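Local atomic coordinates of oxidoreductase (PDB entry 3K1Y), a protein that probably works as an FMN-dependent oxidoreductase of the NADPH-dependent FMN reductase family, with a flavodoxin-like fold. Residues V152-F157 with N172-R177; P120-A125 with G180-L185; V16-L21 with V90-V95. One frame throughout, in Å; residues are numbered along the deposited sequence.

A flavodoxin-like domain places a parallel sheet between layers of helices, and the three contacts sample both the sheet and one of its covers. Contact 3 comes first along the chain and joins neighbouring strands 12-18 and 88-94 in the middle of the sheet. Contact 1 is nested inside the longer loop closed by contact 2, and both press helix 165-188 onto strands, 150-159 in contact 1 and 120-127 in contact 2. Their centres lie about 8 Å apart, and each is about 15 Å from that of contact 3. Strand 120-127 borders both 88-94 and 150-159, so strand pairing connects the strands under the C-terminal helix to strand 12-18.

Contact 1 of 3, residues V152-F157 with N172-R177; sequences VPTGVF and NKRIAR
Val156 and Ile175 bring the two backbones to 6.6 Å between their CA atoms, and Thr154 lies nearest Arg177, so strand 150-159, one of the two outermost in this chain's sheet, and helix 165-188 pass in opposite directions. Arg174 makes the polar link. With CG anti to the backbone N (chi1 -165°) and the chain extended as far as NE, it reaches back to the strand and donates NH2 to the carbonyl O of Gly155 at 2.8 Å. That carbonyl receives the N-H within its own plane, although it is tilted from the guanidinium plane. A second, weak bond runs from Arg174 NE to the same Gly155 O. Thr154 covers one face of the guanidinium: its methyl CG2 sits over the centre, 3.7 Å above the plane of Arg174. The hydroxyl branch of Thr154 turns instead to Arg177, whose chain crosses it at about a right angle, with OG1 3.4 Å from CD. One water completes the link, donating to Thr154 OG1 and accepting from Arg177 NH1, each at 2.9 Å. OG1 is also hydrogen-bonded to Glu181, one turn further along the helix. Val156 CG1 and Ile175 CG1 form a looser apolar pair, 4.3 Å apart, under helix 26-44, which both side chains touch. The chemistry is thus split: a hydrophobic end beneath a neighbouring helix, and a polar end where Arg174 gives a main-chain carbonyl one good hydrogen bond and one weak one, which orient the guanidinium under the Thr154 methyl, its charge probably polarising the Gly155 peptide.

Contact 2 of 3, residues P120-A125 with G180-L185; sequences PTIIAA and GELASL
Leu182 fits between Pro120 and Ile122, a case in which this part of a helix meets a strand through hydrocarbon alone. The short segments of helix 180-185 and strand 120-125 run nearly antiparallel, 165° between their directions, with 8.1 Å between their axes at closest approach. Two kinds of apolar contact fill that space: branched side chains meeting each other, and a proline ring meeting the helix.

In the first, Leu182 meets Ile122. Its CG stands anti to the backbone N (chi1 -178°), which sends the fork out toward the sheet; CD2 meets CD1 of Ile122 at 3.5 Å and also touches its CG1. Ile122 answers with its longer branch, carried anti to the carbonyl carbon and extended, so that its CD1 comes within 3.7 Å of CB of Leu182.

In the second, the ring of Pro120 lies against two leucines. The other methyl of Leu182, CD1, rests against CB of Pro120 at 3.6 Å and lies just as near the proline's carbonyl carbon. The pyrrolidine CB is also 3.5 Å from CB of Leu185, and its CG follows at 3.6 Å from that same Leu185 CB, so these two ring carbons touch the leucine at its base, close to the helix backbone.

Around this core Leu182 also reaches Val90 of the next strand but one from the edge, Ile122 packs on Ile34 of helix 26-44, and Pro120 touches Glu189 near the C-terminus. Lacking any polar pairing across it, the contact probably depends on shape: a forked leucine straddling Pro120 and Ile122, and a rigid proline that may limit how closely the following turn approaches.

Contact 3 of 3, residues V16-L21 with V90-V95; sequences VISAGL and VVATPV
The central parallel pair of a flavodoxin-like sheet, strand 12-18 beside strand 88-94, brings together the C-terminal ends from which loops of this fold usually contact the flavin. The short strands run 7° apart and pair Val16 with Val90, Ile17 with Val91 and Ser18 with Ala92. Ile17 uses both of its main-chain polar atoms on this neighbour: its N donates to Val90 O at 2.6 Å, and its O accepts from Ala92 N at 2.8 Å, both bonds lying nearly along the C=O axis. Past the strand end Ala19 N continues the ladder to Ala92 O at 3.0 Å, tilted 23° out of the carbonyl plane.

Val16 and Val90, in register and both with CG1 anti to the backbone N, lie side by side and point the same way, CG2 of Val16 touching CB of Val90 at 3.8 Å. On the opposite face, CB of Ile17 meets CG1 of Val91 at 4.1 Å. Beyond the ladder, Pro94 packs its ring against the loop after strand 12-18, with CD 3.5 Å from the carbonyl O of Ala19 and 4.0 Å from CB of the same alanine. Thr93 OG1 donates to Pro94 O, in the carbonyl plane and on a lone pair, while accepting from Thr101 N. Gly20 lies about 3 Å, between nearest atoms, from a bound sulfate, consistent with a phosphate site as in related flavoproteins, although the ion probably came from the crystallisation liquor.

The face of Val16, Ser18 and Ala92 packs on helix 26-44; on the other, Ile17 touches Phe107 and Val91 touches Phe108 of helix 102-110, while strand 49-55 flanks the first strand and 120-127 the second.

Contact 1 of 3, residues V152-F157 with N172-R177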
# COMPACT_ATOMS: atom_id res chain seq x y z
N VAL A 152 0.19 -15.74 8.25
CA VAL A 152 -0.63 -16.70 7.54
C VAL A 152 -1.47 -15.97 6.49
O VAL A 152 -1.96 -14.86 6.73
CB VAL A 152 -1.54 -17.51 8.48
CG1 VAL A 152 -0.70 -18.13 9.58
CG2 VAL A 152 -2.66 -16.65 9.05
N PRO A 153 -1.62 -16.59 5.31
CA PRO A 153 -2.37 -16.06 4.17
C PRO A 153 -3.75 -15.49 4.50
O PRO A 153 -4.18 -14.51 3.89
CB PRO A 153 -2.47 -17.26 3.24
CG PRO A 153 -1.19 -17.98 3.51
CD PRO A 153 -1.13 -17.95 5.02
N THR A 154 -4.45 -16.10 5.44
CA THR A 154 -5.78 -15.64 5.76
C THR A 154 -5.86 -14.53 6.78
O THR A 154 -5.73 -14.77 7.99
CB THR A 154 -6.66 -16.80 6.24
OG1 THR A 154 -6.59 -17.87 5.29
CG2 THR A 154 -8.10 -16.35 6.38
N GLY A 155 -6.08 -13.31 6.29
CA GLY A 155 -6.21 -12.17 7.18
C GLY A 155 -7.66 -12.15 7.61
O GLY A 155 -8.52 -12.66 6.89
N VAL A 156 -7.95 -11.58 8.77
CA VAL A 156 -9.31 -11.54 9.27
C VAL A 156 -9.84 -10.12 9.46
O VAL A 156 -9.47 -9.45 10.41
CB VAL A 156 -9.42 -12.28 10.61
CG1 VAL A 156 -10.86 -12.30 11.08
CG2 VAL A 156 -8.89 -13.68 10.48
N PHE A 157 -10.70 -9.68 8.55
CA PHE A 157 -11.28 -8.35 8.67
C PHE A 157 -12.76 -8.48 9.02
O PHE A 157 -13.57 -8.91 8.21
CB PHE A 157 -11.15 -7.55 7.38
CG PHE A 157 -11.54 -6.10 7.54
CD1 PHE A 157 -10.62 -5.17 8.01
CD2 PHE A 157 -12.84 -5.68 7.27
CE1 PHE A 157 -10.98 -3.83 8.22
CE2 PHE A 157 -13.22 -4.35 7.47
CZ PHE A 157 -12.28 -3.42 7.95
N ASN A 172 -17.38 -16.91 9.83
CA ASN A 172 -16.92 -17.75 10.94
C ASN A 172 -16.07 -18.92 10.46
O ASN A 172 -15.21 -19.42 11.19
CB ASN A 172 -18.10 -18.27 11.75
CG ASN A 172 -18.52 -17.30 12.84
OD1 ASN A 172 -17.68 -16.82 13.61
ND2 ASN A 172 -19.81 -17.00 12.91
N LYS A 173 -16.30 -19.34 9.22
CA LYS A 173 -15.54 -20.43 8.64
C LYS A 173 -14.16 -19.85 8.34
O LYS A 173 -13.14 -20.52 8.52
CB LYS A 173 -16.21 -20.89 7.35
CG LYS A 173 -16.14 -22.38 7.10
CD LYS A 173 -16.97 -23.15 8.12
CE LYS A 173 -18.42 -22.71 8.10
NZ LYS A 173 -19.03 -22.84 6.75
N ARG A 174 -14.14 -18.60 7.89
CA ARG A 174 -12.91 -17.91 7.54
C ARG A 174 -11.97 -17.81 8.75
O ARG A 174 -10.75 -17.97 8.61
CB ARG A 174 -13.23 -16.52 7.00
CG ARG A 174 -12.07 -15.89 6.28
CD ARG A 174 -12.37 -14.48 5.84
NE ARG A 174 -11.11 -13.81 5.51
CZ ARG A 174 -10.36 -14.10 4.45
NH1 ARG A 174 -10.75 -15.05 3.61
NH2 ARG A 174 -9.20 -13.49 4.27
N ILE A 175 -12.53 -17.53 9.92
CA ILE A 175 -11.74 -17.44 11.14
C ILE A 175 -11.07 -18.79 11.39
O ILE A 175 -9.88 -18.86 11.70
CB ILE A 175 -12.64 -17.09 12.36
CG1 ILE A 175 -13.20 -15.67 12.20
CG2 ILE A 175 -11.84 -17.22 13.65
CD1 ILE A 175 -14.11 -15.23 13.33
N ALA A 176 -11.83 -19.87 11.23
CA ALA A 176 -11.30 -21.22 11.41
C ALA A 176 -10.12 -21.47 10.47
O ALA A 176 -9.10 -22.03 10.89
CB ALA A 176 -12.40 -22.25 11.17
N ARG A 177 -10.24 -21.05 9.21
CA ARG A 177 -9.15 -21.25 8.26
C ARG A 177 -7.86 -20.59 8.77
O ARG A 177 -6.81 -21.22 8.81
CB ARG A 177 -9.50 -20.69 6.88
CG ARG A 177 -8.38 -20.88 5.86
CD ARG A 177 -8.77 -20.33 4.50
NE ARG A 177 -10.01 -20.93 4.03
CZ ARG A 177 -10.65 -20.57 2.92
NH1 ARG A 177 -10.17 -19.60 2.15
NH2 ARG A 177 -11.79 -21.17 2.59
O HOH W 1 -7.94 -17.81 2.75

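Contact 2 of 3, residues P120-A125 with G180-L185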
# COMPACT_ATOMS: atom_id res chain seq x y z
N PRO A 120 4.86 -17.13 13.77
CA PRO A 120 3.64 -17.42 13.00
C PRO A 120 2.65 -16.37 13.47
O PRO A 120 2.55 -16.13 14.68
CB PRO A 120 3.29 -18.84 13.44
CG PRO A 120 4.65 -19.44 13.74
CD PRO A 120 5.35 -18.32 14.49
N THR A 121 1.91 -15.76 12.54
CA THR A 121 1.00 -14.66 12.87
C THR A 121 -0.26 -14.48 12.01
O THR A 121 -0.20 -14.56 10.78
CB THR A 121 1.77 -13.30 12.78
OG1 THR A 121 2.85 -13.30 13.72
CG2 THR A 121 0.84 -12.13 13.07
N ILE A 122 -1.38 -14.19 12.67
CA ILE A 122 -2.64 -13.90 11.98
C ILE A 122 -2.88 -12.41 12.19
O ILE A 122 -2.85 -11.92 13.33
CB ILE A 122 -3.85 -14.62 12.61
CG1 ILE A 122 -3.93 -16.07 12.16
CG2 ILE A 122 -5.14 -13.87 12.23
CD1 ILE A 122 -5.03 -16.85 12.85
N ILE A 123 -3.12 -11.68 11.11
CA ILE A 123 -3.39 -10.26 11.23
C ILE A 123 -4.90 -10.03 11.12
O ILE A 123 -5.59 -10.68 10.33
CB ILE A 123 -2.62 -9.45 10.15
CG1 ILE A 123 -2.90 -10.01 8.76
CG2 ILE A 123 -1.11 -9.50 10.45
CD1 ILE A 123 -2.27 -9.19 7.66
N ALA A 124 -5.43 -9.14 11.95
CA ALA A 124 -6.86 -8.88 11.95
C ALA A 124 -7.24 -7.43 12.27
O ALA A 124 -6.55 -6.73 13.01
CB ALA A 124 -7.55 -9.84 12.92
N ALA A 125 -8.36 -7.00 11.71
CA ALA A 125 -8.87 -5.66 11.92
C ALA A 125 -10.40 -5.69 11.93
O ALA A 125 -11.01 -6.68 11.53
CB ALA A 125 -8.38 -4.73 10.84
N GLY A 180 -6.66 -22.49 11.66
CA GLY A 180 -6.01 -23.72 11.26
C GLY A 180 -4.62 -23.44 10.72
O GLY A 180 -3.66 -24.15 11.06
N GLU A 181 -4.50 -22.43 9.88
CA GLU A 181 -3.21 -22.07 9.30
C GLU A 181 -2.22 -21.79 10.42
O GLU A 181 -1.11 -22.32 10.44
CB GLU A 181 -3.34 -20.84 8.40
CG GLU A 181 -3.78 -21.15 6.97
CD GLU A 181 -4.35 -19.92 6.25
OE1 GLU A 181 -3.76 -18.82 6.37
OE2 GLU A 181 -5.39 -20.06 5.57
N LEU A 182 -2.63 -20.95 11.37
CA LEU A 182 -1.76 -20.60 12.48
C LEU A 182 -1.48 -21.82 13.38
O LEU A 182 -0.34 -22.00 13.84
CB LEU A 182 -2.40 -19.46 13.29
CG LEU A 182 -1.64 -18.88 14.48
CD1 LEU A 182 -0.22 -18.50 14.11
CD2 LEU A 182 -2.40 -17.66 14.98
N ALA A 183 -2.49 -22.66 13.59
CA ALA A 183 -2.31 -23.85 14.43
C ALA A 183 -1.26 -24.78 13.87
O ALA A 183 -0.49 -25.39 14.62
CB ALA A 183 -3.64 -24.59 14.60
N SER A 184 -1.20 -24.91 12.55
CA SER A 184 -0.21 -25.77 11.94
C SER A 184 1.20 -25.27 12.21
O SER A 184 2.07 -26.06 12.58
CB SER A 184 -0.43 -25.89 10.43
OG SER A 184 -1.35 -26.92 10.14
N LEU A 185 1.43 -23.98 12.00
CA LEU A 185 2.76 -23.43 12.26
C LEU A 185 3.10 -23.62 13.74
O LEU A 185 4.22 -23.98 14.09
CB LEU A 185 2.82 -21.93 11.91
CG LEU A 185 3.04 -21.43 10.47
CD1 LEU A 185 3.24 -22.58 9.50
CD2 LEU A 185 1.85 -20.58 10.06

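Contact 3 of 3, residues V16-L21 with V90-V95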
# COMPACT_ATOMS: atom_id res chain seq x y z
N VAL A 16 -1.86 -12.45 22.05
CA VAL A 16 -2.89 -11.75 21.30
C VAL A 16 -2.87 -10.27 21.64
O VAL A 16 -3.08 -9.90 22.79
CB VAL A 16 -4.31 -12.31 21.64
CG1 VAL A 16 -5.40 -11.51 20.92
CG2 VAL A 16 -4.39 -13.79 21.25
N ILE A 17 -2.59 -9.43 20.64
CA ILE A 17 -2.56 -7.99 20.85
C ILE A 17 -3.89 -7.43 20.37
O ILE A 17 -4.32 -7.72 19.25
CB ILE A 17 -1.44 -7.29 20.06
CG1 ILE A 17 -0.08 -7.95 20.34
CG2 ILE A 17 -1.38 -5.82 20.44
CD1 ILE A 17 0.35 -7.92 21.79
N SER A 18 -4.54 -6.63 21.20
CA SER A 18 -5.82 -6.03 20.83
C SER A 18 -5.76 -4.54 21.14
O SER A 18 -5.58 -4.16 22.30
CB SER A 18 -6.95 -6.71 21.60
OG SER A 18 -8.20 -6.35 21.07
N ALA A 19 -5.93 -3.72 20.11
CA ALA A 19 -5.84 -2.26 20.26
C ALA A 19 -7.16 -1.47 20.35
O ALA A 19 -7.18 -0.27 20.09
CB ALA A 19 -4.97 -1.69 19.12
N GLY A 20 -8.24 -2.14 20.72
CA GLY A 20 -9.51 -1.45 20.82
C GLY A 20 -9.58 -0.52 22.02
O GLY A 20 -8.94 -0.76 23.04
N LEU A 21 -10.36 0.55 21.89
CA LEU A 21 -10.49 1.52 22.96
C LEU A 21 -11.90 1.66 23.55
O LEU A 21 -12.10 2.43 24.48
CB LEU A 21 -10.01 2.89 22.48
CG LEU A 21 -8.51 3.20 22.54
CD1 LEU A 21 -7.69 1.97 22.22
CD2 LEU A 21 -8.19 4.33 21.58
N VAL A 90 -1.48 -13.17 17.57
CA VAL A 90 -2.66 -12.62 16.93
C VAL A 90 -2.68 -11.12 17.24
O VAL A 90 -2.47 -10.72 18.39
CB VAL A 90 -3.94 -13.26 17.48
CG1 VAL A 90 -5.17 -12.54 16.92
CG2 VAL A 90 -3.97 -14.73 17.11
N VAL A 91 -2.90 -10.31 16.21
CA VAL A 91 -2.95 -8.87 16.37
C VAL A 91 -4.25 -8.36 15.78
O VAL A 91 -4.61 -8.70 14.65
CB VAL A 91 -1.75 -8.15 15.67
CG1 VAL A 91 -0.45 -8.56 16.33
CG2 VAL A 91 -1.72 -8.48 14.17
N ALA A 92 -4.97 -7.55 16.55
CA ALA A 92 -6.24 -7.01 16.10
C ALA A 92 -6.23 -5.52 16.33
O ALA A 92 -5.79 -5.04 17.37
CB ALA A 92 -7.38 -7.65 16.88
N THR A 93 -6.73 -4.78 15.35
CA THR A 93 -6.77 -3.34 15.47
C THR A 93 -8.02 -2.72 14.88
O THR A 93 -8.55 -3.18 13.87
CB THR A 93 -5.56 -2.67 14.74
OG1 THR A 93 -5.61 -1.25 14.94
CG2 THR A 93 -5.64 -2.94 13.23
N PRO A 94 -8.55 -1.69 15.56
CA PRO A 94 -9.73 -1.04 15.01
C PRO A 94 -9.13 -0.24 13.85
O PRO A 94 -7.91 -0.20 13.68
CB PRO A 94 -10.22 -0.16 16.16
CG PRO A 94 -8.98 0.06 16.97
CD PRO A 94 -8.31 -1.27 16.95
N VAL A 95 -9.96 0.39 13.03
CA VAL A 95 -9.42 1.16 11.93
C VAL A 95 -9.66 2.63 12.15
O VAL A 95 -10.80 3.07 12.22
CB VAL A 95 -10.04 0.74 10.59
CG1 VAL A 95 -9.32 1.45 9.44
CG2 VAL A 95 -9.95 -0.78 10.43